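Long-range contacts in methyltransferase FkbM (Methylobacillus flagellatus KT, PDB 2PY6), which is assigned to the FkbM family and probably transfers methyl groups, though its substrate is not established: residues 35-46 against 139-150; 100-108 against 128-138. One frame throughout, in Å; residues are numbered along the deposited sequence.

Interaction 1: 35-46 against 139-150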
loop_
_atom_site.group_PDB
_atom_site.type_symbol
_atom_site.label_atom_id
_atom_site.label_comp_id
_atom_site.label_asym_id
_atom_site.label_seq_id
_atom_site.Cartn_x
_atom_site.Cartn_y
_atom_site.Cartn_z
HETATM N N MSE A 35 -14.876 -34.395 -23.031
HETATM C CA MSE A 35 -13.673 -34.111 -22.263
HETATM C C MSE A 35 -12.596 -33.436 -23.134
HETATM O O MSE A 35 -11.469 -33.221 -22.679
HETATM C CB MSE A 35 -13.160 -35.416 -21.634
HETATM C CG MSE A 35 -14.154 -36.054 -20.667
HETATM SE SE MSE A 35 -14.481 -34.829 -19.176
HETATM C CE MSE A 35 -12.851 -35.185 -18.106
ATOM N N PHE A 36 -12.950 -33.056 -24.371
ATOM C CA PHE A 36 -12.037 -32.349 -25.241
ATOM C C PHE A 36 -11.529 -31.142 -24.509
ATOM O O PHE A 36 -12.306 -30.416 -23.877
ATOM C CB PHE A 36 -12.709 -31.859 -26.523
ATOM C CG PHE A 36 -11.802 -30.933 -27.350
ATOM C CD1 PHE A 36 -10.695 -31.444 -28.042
ATOM C CD2 PHE A 36 -12.050 -29.580 -27.428
ATOM C CE1 PHE A 36 -9.875 -30.633 -28.785
ATOM C CE2 PHE A 36 -11.255 -28.769 -28.174
ATOM C CZ PHE A 36 -10.145 -29.284 -28.859
ATOM N N GLY A 37 -10.238 -30.904 -24.570
ATOM C CA GLY A 37 -9.692 -29.726 -23.890
ATOM C C GLY A 37 -9.276 -29.966 -22.438
ATOM O O GLY A 37 -8.717 -29.048 -21.790
ATOM N N ILE A 38 -9.556 -31.163 -21.906
ATOM C CA ILE A 38 -9.166 -31.495 -20.554
ATOM C C ILE A 38 -7.803 -32.239 -20.602
ATOM O O ILE A 38 -7.627 -33.149 -21.386
ATOM C CB ILE A 38 -10.251 -32.337 -19.840
ATOM C CG1 ILE A 38 -11.603 -31.604 -19.898
ATOM C CG2 ILE A 38 -9.843 -32.656 -18.401
ATOM C CD1 ILE A 38 -11.576 -30.157 -19.354
ATOM N N PRO A 39 -6.820 -31.809 -19.786
ATOM C CA PRO A 39 -5.518 -32.508 -19.796
ATOM C C PRO A 39 -5.639 -34.000 -19.514
ATOM O O PRO A 39 -6.361 -34.393 -18.610
ATOM C CB PRO A 39 -4.729 -31.806 -18.693
ATOM C CG PRO A 39 -5.383 -30.480 -18.551
ATOM C CD PRO A 39 -6.829 -30.690 -18.836
ATOM N N ALA A 40 -4.947 -34.805 -20.320
ATOM C CA ALA A 40 -5.000 -36.269 -20.250
ATOM C C ALA A 40 -4.795 -36.842 -18.849
ATOM O O ALA A 40 -5.473 -37.779 -18.462
ATOM C CB ALA A 40 -3.939 -36.870 -21.197
ATOM N N ASN A 41 -3.848 -36.285 -18.098
ATOM C CA ASN A 41 -3.545 -36.795 -16.768
ATOM C C ASN A 41 -4.692 -36.560 -15.792
ATOM O O ASN A 41 -4.919 -37.382 -14.883
ATOM C CB ASN A 41 -2.198 -36.261 -16.242
ATOM C CG ASN A 41 -2.125 -34.737 -16.164
ATOM O OD1 ASN A 41 -2.995 -34.005 -16.667
ATOM N ND2 ASN A 41 -1.051 -34.247 -15.535
ATOM N N VAL A 42 -5.437 -35.469 -16.002
ATOM C CA VAL A 42 -6.620 -35.204 -15.186
ATOM C C VAL A 42 -7.749 -36.131 -15.607
ATOM O O VAL A 42 -8.468 -36.655 -14.750
ATOM C CB VAL A 42 -7.089 -33.766 -15.312
ATOM C CG1 VAL A 42 -8.398 -33.566 -14.536
ATOM C CG2 VAL A 42 -6.001 -32.801 -14.833
ATOM N N ARG A 43 -7.940 -36.307 -16.921
ATOM C CA ARG A 43 -8.993 -37.209 -17.396
ATOM C C ARG A 43 -8.830 -38.599 -16.821
ATOM O O ARG A 43 -9.821 -39.230 -16.447
ATOM C CB ARG A 43 -8.987 -37.327 -18.915
ATOM C CG ARG A 43 -9.359 -36.067 -19.610
ATOM C CD ARG A 43 -9.268 -36.158 -21.076
ATOM N NE ARG A 43 -10.230 -37.100 -21.605
ATOM C CZ ARG A 43 -10.639 -37.118 -22.871
ATOM N NH1 ARG A 43 -10.222 -36.219 -23.726
ATOM N NH2 ARG A 43 -11.503 -38.038 -23.271
ATOM N N GLU A 44 -7.590 -39.086 -16.775
ATOM C CA GLU A 44 -7.353 -40.434 -16.253
ATOM C C GLU A 44 -7.627 -40.527 -14.750
ATOM O O GLU A 44 -8.090 -41.554 -14.288
ATOM C CB GLU A 44 -5.991 -41.009 -16.656
ATOM C CG GLU A 44 -4.772 -40.637 -15.846
ATOM C CD GLU A 44 -3.552 -41.480 -16.248
ATOM O OE1 GLU A 44 -3.351 -41.689 -17.477
ATOM O OE2 GLU A 44 -2.815 -41.942 -15.341
ATOM N N VAL A 45 -7.367 -39.467 -13.993
ATOM C CA VAL A 45 -7.730 -39.474 -12.570
ATOM C C VAL A 45 -9.264 -39.493 -12.423
ATOM O O VAL A 45 -9.824 -40.365 -11.711
ATOM C CB VAL A 45 -7.137 -38.284 -11.787
ATOM C CG1 VAL A 45 -7.664 -38.276 -10.357
ATOM C CG2 VAL A 45 -5.623 -38.356 -11.752
ATOM N N ILE A 46 -9.938 -38.558 -13.106
ATOM C CA ILE A 46 -11.403 -38.457 -13.049
ATOM C C ILE A 46 -12.054 -39.793 -13.470
ATOM O O ILE A 46 -12.992 -40.238 -12.810
ATOM C CB ILE A 46 -11.963 -37.234 -13.848
ATOM C CG1 ILE A 46 -11.540 -35.925 -13.180
ATOM C CG2 ILE A 46 -13.491 -37.254 -13.908
ATOM C CD1 ILE A 46 -11.849 -34.668 -14.005
ATOM N N PRO A 139 -1.312 -33.204 -11.790
ATOM C CA PRO A 139 -2.420 -32.917 -12.724
ATOM C C PRO A 139 -3.137 -31.625 -12.318
ATOM O O PRO A 139 -3.463 -31.433 -11.129
ATOM C CB PRO A 139 -3.328 -34.147 -12.582
ATOM C CG PRO A 139 -2.468 -35.188 -12.061
ATOM C CD PRO A 139 -1.495 -34.521 -11.142
ATOM N N HIS A 140 -3.287 -30.713 -13.281
ATOM C CA HIS A 140 -3.853 -29.396 -13.011
ATOM C C HIS A 140 -4.785 -28.895 -14.104
ATOM O O HIS A 140 -4.679 -29.317 -15.262
ATOM C CB HIS A 140 -2.735 -28.368 -12.686
ATOM C CG HIS A 140 -1.738 -28.171 -13.773
ATOM N ND1 HIS A 140 -0.847 -29.148 -14.157
ATOM C CD2 HIS A 140 -1.479 -27.094 -14.552
ATOM C CE1 HIS A 140 -0.094 -28.686 -15.137
ATOM N NE2 HIS A 140 -0.457 -27.440 -15.393
ATOM N N LEU A 141 -5.671 -27.974 -13.699
ATOM C CA LEU A 141 -6.728 -27.412 -14.535
ATOM C C LEU A 141 -6.969 -25.968 -14.215
ATOM O O LEU A 141 -6.833 -25.571 -13.082
ATOM C CB LEU A 141 -8.084 -28.035 -14.183
ATOM C CG LEU A 141 -8.363 -29.493 -14.344
ATOM C CD1 LEU A 141 -9.574 -29.857 -13.516
ATOM C CD2 LEU A 141 -8.560 -29.824 -15.804
ATOM N N ASN A 142 -7.388 -25.208 -15.211
ATOM C CA ASN A 142 -7.867 -23.842 -14.989
ATOM C C ASN A 142 -9.402 -23.958 -14.733
ATOM O O ASN A 142 -9.987 -25.077 -14.844
ATOM C CB ASN A 142 -7.515 -22.908 -16.141
ATOM C CG ASN A 142 -8.227 -23.238 -17.424
ATOM O OD1 ASN A 142 -9.354 -23.724 -17.433
ATOM N ND2 ASN A 142 -7.578 -22.935 -18.525
ATOM N N PHE A 143 -10.042 -22.847 -14.396
ATOM C CA PHE A 143 -11.451 -22.877 -14.044
ATOM C C PHE A 143 -12.395 -23.399 -15.151
ATOM O O PHE A 143 -13.273 -24.217 -14.877
ATOM C CB PHE A 143 -11.915 -21.530 -13.529
ATOM C CG PHE A 143 -13.302 -21.561 -13.003
ATOM C CD1 PHE A 143 -13.551 -21.980 -11.704
ATOM C CD2 PHE A 143 -14.368 -21.214 -13.815
ATOM C CE1 PHE A 143 -14.831 -22.031 -11.232
ATOM C CE2 PHE A 143 -15.649 -21.269 -13.341
ATOM C CZ PHE A 143 -15.884 -21.683 -12.050
ATOM N N GLU A 144 -12.180 -22.983 -16.389
ATOM C CA GLU A 144 -13.057 -23.423 -17.482
ATOM C C GLU A 144 -12.916 -24.912 -17.684
ATOM O O GLU A 144 -13.917 -25.589 -17.946
ATOM C CB GLU A 144 -12.755 -22.704 -18.793
ATOM C CG GLU A 144 -13.332 -21.324 -18.908
ATOM C CD GLU A 144 -12.712 -20.286 -17.986
ATOM O OE1 GLU A 144 -11.519 -20.435 -17.638
ATOM O OE2 GLU A 144 -13.433 -19.312 -17.642
ATOM N N GLN A 145 -11.670 -25.406 -17.571
ATOM C CA GLN A 145 -11.375 -26.845 -17.637
ATOM C C GLN A 145 -12.022 -27.594 -16.482
ATOM O O GLN A 145 -12.556 -28.688 -16.679
ATOM C CB GLN A 145 -9.872 -27.107 -17.657
ATOM C CG GLN A 145 -9.155 -26.584 -18.943
ATOM C CD GLN A 145 -7.638 -26.749 -18.886
ATOM O OE1 GLN A 145 -7.019 -26.547 -17.841
ATOM N NE2 GLN A 145 -7.038 -27.099 -20.007
ATOM N N ALA A 146 -11.979 -27.014 -15.281
ATOM C CA ALA A 146 -12.656 -27.616 -14.133
ATOM C C ALA A 146 -14.164 -27.778 -14.411
ATOM O O ALA A 146 -14.730 -28.850 -14.173
ATOM C CB ALA A 146 -12.475 -26.759 -12.885
ATOM N N VAL A 147 -14.810 -26.701 -14.882
ATOM C CA VAL A 147 -16.256 -26.725 -15.181
ATOM C C VAL A 147 -16.604 -27.867 -16.149
ATOM O O VAL A 147 -17.546 -28.598 -15.920
ATOM C CB VAL A 147 -16.761 -25.378 -15.697
ATOM C CG1 VAL A 147 -18.203 -25.476 -16.208
ATOM C CG2 VAL A 147 -16.669 -24.327 -14.595
ATOM N N ARG A 148 -15.792 -28.048 -17.190
ATOM C CA ARG A 148 -16.024 -29.077 -18.170
ATOM C C ARG A 148 -15.681 -30.472 -17.680
ATOM O O ARG A 148 -16.424 -31.410 -17.938
ATOM C CB ARG A 148 -15.236 -28.764 -19.451
ATOM C CG ARG A 148 -15.425 -29.816 -20.587
ATOM C CD ARG A 148 -14.718 -29.341 -21.856
ATOM N NE ARG A 148 -15.404 -28.205 -22.451
ATOM C CZ ARG A 148 -14.947 -27.532 -23.500
ATOM N NH1 ARG A 148 -13.832 -27.911 -24.093
ATOM N NH2 ARG A 148 -15.641 -26.511 -23.995
ATOM N N ALA A 149 -14.563 -30.610 -16.966
ATOM C CA ALA A 149 -14.076 -31.925 -16.531
ATOM C C ALA A 149 -14.929 -32.585 -15.470
ATOM O O ALA A 149 -14.986 -33.795 -15.400
ATOM C CB ALA A 149 -12.621 -31.836 -16.053
ATOM N N PHE A 150 -15.565 -31.770 -14.635
ATOM C CA PHE A 150 -16.422 -32.238 -13.557
ATOM C C PHE A 150 -17.905 -32.137 -13.858
ATOM O O PHE A 150 -18.693 -32.401 -12.985
ATOM C CB PHE A 150 -16.067 -31.477 -12.264
ATOM C CG PHE A 150 -14.719 -31.863 -11.703
ATOM C CD1 PHE A 150 -14.513 -33.142 -11.226
ATOM C CD2 PHE A 150 -13.659 -30.966 -11.699
ATOM C CE1 PHE A 150 -13.289 -33.526 -10.727
ATOM C CE2 PHE A 150 -12.422 -31.349 -11.223
ATOM C CZ PHE A 150 -12.239 -32.627 -10.736
HETATM O O HOH W 1 -2.410 -31.343 -16.026
#

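Interaction 2: 100-108 against 128-138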
loop_
_atom_site.group_PDB
_atom_site.type_symbol
_atom_site.label_atom_id
_atom_site.label_comp_id
_atom_site.label_asym_id
_atom_site.label_seq_id
_atom_site.Cartn_x
_atom_site.Cartn_y
_atom_site.Cartn_z
ATOM N N SER A 100 0.430 -23.848 2.595
ATOM C CA SER A 100 1.521 -23.264 1.830
ATOM C C SER A 100 1.717 -24.052 0.537
ATOM O O SER A 100 1.260 -25.186 0.409
ATOM C CB SER A 100 2.829 -23.311 2.650
ATOM O OG SER A 100 3.321 -24.648 2.752
ATOM N N THR A 101 2.406 -23.468 -0.426
ATOM C CA THR A 101 2.691 -24.174 -1.650
ATOM C C THR A 101 3.567 -25.390 -1.376
ATOM O O THR A 101 3.398 -26.419 -2.043
ATOM C CB THR A 101 3.406 -23.287 -2.681
ATOM O OG1 THR A 101 2.675 -22.070 -2.860
ATOM C CG2 THR A 101 3.545 -24.017 -4.024
ATOM N N ASP A 102 4.524 -25.266 -0.435
ATOM C CA ASP A 102 5.357 -26.407 -0.037
ATOM C C ASP A 102 4.522 -27.563 0.538
ATOM O O ASP A 102 4.822 -28.712 0.278
ATOM C CB ASP A 102 6.461 -26.013 0.966
ATOM C CG ASP A 102 7.655 -25.313 0.311
ATOM O OD1 ASP A 102 7.812 -25.348 -0.947
ATOM O OD2 ASP A 102 8.461 -24.727 1.070
ATOM N N ARG A 103 3.476 -27.257 1.302
ATOM C CA ARG A 103 2.605 -28.295 1.844
ATOM C C ARG A 103 1.818 -29.023 0.728
ATOM O O ARG A 103 1.627 -30.248 0.768
ATOM C CB ARG A 103 1.669 -27.675 2.885
ATOM C CG ARG A 103 0.666 -28.629 3.559
ATOM C CD ARG A 103 1.302 -29.860 4.171
ATOM N NE ARG A 103 0.304 -30.671 4.899
ATOM C CZ ARG A 103 0.317 -32.006 5.038
ATOM N NH1 ARG A 103 1.254 -32.767 4.457
ATOM N NH2 ARG A 103 -0.656 -32.599 5.734
ATOM N N PHE A 104 1.406 -28.259 -0.275
ATOM C CA PHE A 104 0.701 -28.769 -1.425
ATOM C C PHE A 104 1.557 -29.730 -2.244
ATOM O O PHE A 104 1.108 -30.819 -2.578
ATOM C CB PHE A 104 0.211 -27.583 -2.276
ATOM C CG PHE A 104 -0.038 -27.907 -3.734
ATOM C CD1 PHE A 104 -0.967 -28.867 -4.108
ATOM C CD2 PHE A 104 0.597 -27.178 -4.728
ATOM C CE1 PHE A 104 -1.211 -29.132 -5.435
ATOM C CE2 PHE A 104 0.359 -27.442 -6.051
ATOM C CZ PHE A 104 -0.550 -28.424 -6.409
ATOM N N THR A 105 2.776 -29.333 -2.590
ATOM C CA THR A 105 3.679 -30.229 -3.368
ATOM C C THR A 105 3.938 -31.519 -2.583
ATOM O O THR A 105 3.986 -32.593 -3.176
ATOM C CB THR A 105 4.996 -29.532 -3.830
ATOM O OG1 THR A 105 5.757 -29.097 -2.709
ATOM C CG2 THR A 105 4.697 -28.328 -4.680
ATOM N N GLU A 106 4.030 -31.423 -1.251
ATOM C CA GLU A 106 4.205 -32.605 -0.393
ATOM C C GLU A 106 2.964 -33.509 -0.490
ATOM O O GLU A 106 3.093 -34.675 -0.795
ATOM C CB GLU A 106 4.505 -32.211 1.069
ATOM N N LEU A 107 1.765 -32.972 -0.286
ATOM C CA LEU A 107 0.538 -33.779 -0.441
ATOM C C LEU A 107 0.406 -34.420 -1.838
ATOM O O LEU A 107 -0.054 -35.558 -1.992
ATOM C CB LEU A 107 -0.702 -32.913 -0.192
ATOM C CG LEU A 107 -0.909 -32.414 1.247
ATOM C CD1 LEU A 107 -1.993 -31.326 1.238
ATOM C CD2 LEU A 107 -1.251 -33.568 2.166
ATOM N N ALA A 108 0.796 -33.662 -2.853
ATOM C CA ALA A 108 0.701 -34.115 -4.226
ATOM C C ALA A 108 1.646 -35.275 -4.504
ATOM O O ALA A 108 1.241 -36.220 -5.163
ATOM C CB ALA A 108 0.935 -32.958 -5.189
ATOM N N PHE A 128 3.090 -18.948 -12.185
ATOM C CA PHE A 128 3.752 -19.498 -11.024
ATOM C C PHE A 128 3.153 -20.882 -10.699
ATOM O O PHE A 128 3.823 -21.901 -10.748
ATOM C CB PHE A 128 3.622 -18.545 -9.819
ATOM C CG PHE A 128 4.024 -19.189 -8.541
ATOM C CD1 PHE A 128 5.366 -19.464 -8.295
ATOM C CD2 PHE A 128 3.055 -19.610 -7.619
ATOM C CE1 PHE A 128 5.741 -20.114 -7.128
ATOM C CE2 PHE A 128 3.417 -20.248 -6.469
ATOM C CZ PHE A 128 4.756 -20.513 -6.215
ATOM N N PHE A 129 1.870 -20.920 -10.403
ATOM C CA PHE A 129 1.222 -22.193 -10.078
ATOM C C PHE A 129 1.232 -23.259 -11.186
ATOM O O PHE A 129 1.272 -24.459 -10.899
ATOM C CB PHE A 129 -0.202 -21.941 -9.627
ATOM C CG PHE A 129 -0.322 -21.425 -8.221
ATOM C CD1 PHE A 129 0.256 -22.124 -7.149
ATOM C CD2 PHE A 129 -1.104 -20.334 -7.951
ATOM C CE1 PHE A 129 0.084 -21.680 -5.844
ATOM C CE2 PHE A 129 -1.267 -19.882 -6.652
ATOM C CZ PHE A 129 -0.668 -20.570 -5.605
ATOM N N ASP A 130 1.117 -22.830 -12.439
ATOM C CA ASP A 130 1.191 -23.753 -13.555
ATOM C C ASP A 130 2.556 -24.382 -13.618
ATOM O O ASP A 130 2.641 -25.570 -13.814
ATOM C CB ASP A 130 0.840 -23.081 -14.897
ATOM C CG ASP A 130 -0.676 -22.944 -15.106
ATOM O OD1 ASP A 130 -1.441 -23.661 -14.416
ATOM O OD2 ASP A 130 -1.096 -22.098 -15.930
ATOM N N GLN A 131 3.624 -23.607 -13.419
ATOM C CA GLN A 131 4.942 -24.202 -13.431
ATOM C C GLN A 131 5.159 -25.063 -12.191
ATOM O O GLN A 131 5.745 -26.097 -12.301
ATOM C CB GLN A 131 6.057 -23.172 -13.617
ATOM C CG GLN A 131 7.438 -23.810 -13.792
ATOM C CD GLN A 131 7.512 -24.838 -14.924
ATOM O OE1 GLN A 131 7.168 -24.544 -16.079
ATOM N NE2 GLN A 131 7.979 -26.050 -14.596
ATOM N N ILE A 132 4.727 -24.649 -11.006
ATOM C CA ILE A 132 4.850 -25.523 -9.833
ATOM C C ILE A 132 4.274 -26.908 -10.120
ATOM O O ILE A 132 4.886 -27.932 -9.797
ATOM C CB ILE A 132 4.078 -24.958 -8.603
ATOM C CG1 ILE A 132 4.798 -23.730 -8.026
ATOM C CG2 ILE A 132 3.878 -26.038 -7.520
ATOM C CD1 ILE A 132 6.216 -23.979 -7.582
ATOM N N CYS A 133 3.087 -26.929 -10.723
ATOM C CA CYS A 133 2.419 -28.175 -11.052
ATOM C C CYS A 133 3.208 -28.972 -12.054
ATOM O O CYS A 133 3.398 -30.158 -11.846
ATOM C CB CYS A 133 0.993 -27.922 -11.553
ATOM S SG CYS A 133 -0.106 -27.278 -10.239
ATOM N N ARG A 134 3.684 -28.331 -13.125
ATOM C CA ARG A 134 4.469 -29.036 -14.163
ATOM C C ARG A 134 5.753 -29.630 -13.623
ATOM O O ARG A 134 6.057 -30.800 -13.888
ATOM C CB ARG A 134 4.772 -28.138 -15.372
ATOM C CG ARG A 134 3.508 -27.724 -16.155
ATOM C CD ARG A 134 3.858 -27.032 -17.448
ATOM N NE ARG A 134 4.608 -25.766 -17.319
ATOM C CZ ARG A 134 4.102 -24.529 -17.436
ATOM N NH1 ARG A 134 2.816 -24.324 -17.655
ATOM N NH2 ARG A 134 4.891 -23.461 -17.332
ATOM N N THR A 135 6.486 -28.834 -12.850
ATOM C CA THR A 135 7.726 -29.281 -12.206
ATOM C C THR A 135 7.494 -30.577 -11.425
ATOM O O THR A 135 8.280 -31.505 -11.509
ATOM C CB THR A 135 8.278 -28.173 -11.229
ATOM O OG1 THR A 135 8.732 -27.035 -11.978
ATOM C CG2 THR A 135 9.439 -28.679 -10.410
ATOM N N HIS A 136 6.426 -30.634 -10.637
ATOM C CA HIS A 136 6.165 -31.832 -9.862
ATOM C C HIS A 136 5.229 -32.843 -10.513
ATOM O O HIS A 136 4.854 -33.795 -9.869
ATOM C CB HIS A 136 5.663 -31.447 -8.487
ATOM C CG HIS A 136 6.635 -30.617 -7.717
ATOM N ND1 HIS A 136 6.635 -29.238 -7.760
ATOM C CD2 HIS A 136 7.663 -30.972 -6.910
ATOM C CE1 HIS A 136 7.609 -28.781 -6.997
ATOM N NE2 HIS A 136 8.245 -29.812 -6.466
ATOM N N GLY A 137 4.874 -32.665 -11.773
ATOM C CA GLY A 137 3.985 -33.603 -12.450
ATOM C C GLY A 137 2.608 -33.753 -11.798
ATOM O O GLY A 137 2.044 -34.854 -11.769
ATOM N N ILE A 138 2.057 -32.641 -11.316
ATOM C CA ILE A 138 0.775 -32.635 -10.620
ATOM C C ILE A 138 -0.315 -32.304 -11.616
ATOM O O ILE A 138 -0.275 -31.235 -12.196
ATOM C CB ILE A 138 0.711 -31.566 -9.480
ATOM C CG1 ILE A 138 1.858 -31.759 -8.481
ATOM C CG2 ILE A 138 -0.671 -31.595 -8.783
ATOM C CD1 ILE A 138 2.015 -30.612 -7.470
HETATM O O HOH W 2 1.152 -35.743 -8.593
#

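Interaction 1: 35-46 against 139-150
One face of the Phe150 ring carries Ile46 CD1, a CH-pi contact 4.0 Å from the ring centroid, while the flat guanidinium of Arg148 takes Phe36 O at its edge. The setting is the edge of an alpha/beta domain: helix 40-46 and the type II turn before it lie against the edge strand 140-142 and the helix that follows it. Arg148 NH1 donates to Phe36 O at 2.9 Å, nearly in the guanidinium plane, although it reaches the carbonyl from above the carbonyl's own plane. With CG anti to the backbone N (chi1 180°) and a bend at chi3, the arginine runs past Ile38 to the turn; NH1 also donates to Leu198 O, and NE pairs with Asp162. The next carbonyl of the turn, Gly37 O, accepts from Gln145 NE2 at 3.1 Å. The same amide turns its OE1 to Asn142 N, closing a capping box in which Asn142 OD1 accepts from Gln145 N, so the helix start fixes the group that holds the turn. Ile38 points CD1 between the stems of Gln145 and Arg148 and lays CG2 on Ala149 CB; Ile46 CD1 reaches the same methyl. Farther along, Val42 divides its two methyls along the strand, CG1 on the Leu141 side chain and CG2 on Pro139 CB. At the strand's beginning, a water donates to Asn41 OD1 at 2.8 Å and accepts from His140 N at 2.9 Å.

Interaction 2: 100-108 against 128-138
Ile132 O is gripped by two donors of His136, the backbone N and the ring ND1, which arrive from opposite faces of the carbonyl plane; the ring bond is 3.0 Å long and lies in the imidazole plane. Thus held, the ring turns one face to helix 101-108, where Thr105 CG2 sits over it in a CH-pi contact, 4.0 Å from the centroid. Thr105 places that methyl anti to its carbonyl carbon and its OG1 between N and C (chi1 61°), from where the hydroxyl donates to Asp102 O. The methyl also meets Ile132 CG2 at 3.7 Å, the two side chains crossing at about a right angle. Deeper in, Phe104 comes from the opposite direction to Ile138, whose CD1 lies 3.5 Å from Phe104 CZ; Cys133 SG stands at the edge of the same ring, a sulfur-aromatic contact 4.0 Å from CZ. Ile138 CD1 is pressed still harder on Ala108 CB, at a tight 3.4 Å. A Schellman motif with Gly137 as its C-prime residue ends helix 123-135 and swings the chain around to bring Ile138 here. The helices run roughly parallel, crossing at -32° with axes 11.1 Å apart; no direct hydrogen bond joins the two segments, and side chains make the contact. Beneath the pair, Phe104, Phe129 and Cys133 rest on strands of the six-stranded sheet, reaching Val82 of strand 77-82 or Leu58 of strand 54-58, while at the start of helix 101-108 Ser100 and Asp102 hydrogen-bond to Asp102 and Ser100 of a second subunit.

Interactions 1 and 2 illustrate how a largely parallel sheet is built up from consecutive strand-helix units. Their centres lie about 17 Å apart, on the same side of the chain's centre, and both belong to the layer organised by the six-stranded sheet of the N-terminal half. Both segments of interaction 2 fall in the chain between the two segments of interaction 1, and helix 123-135 leads directly into strand 140-142. His140 marks the junction, its ring packed on Asp130, Cys133 and Arg134. Helices 101-109 and 123-135 pack on strands 54-58 and 77-82, while helix 40-49 reaches Val115 of strand 114-118. The other, seven-stranded sheet carries strands of the FkbM family region, probably the methyltransferase part.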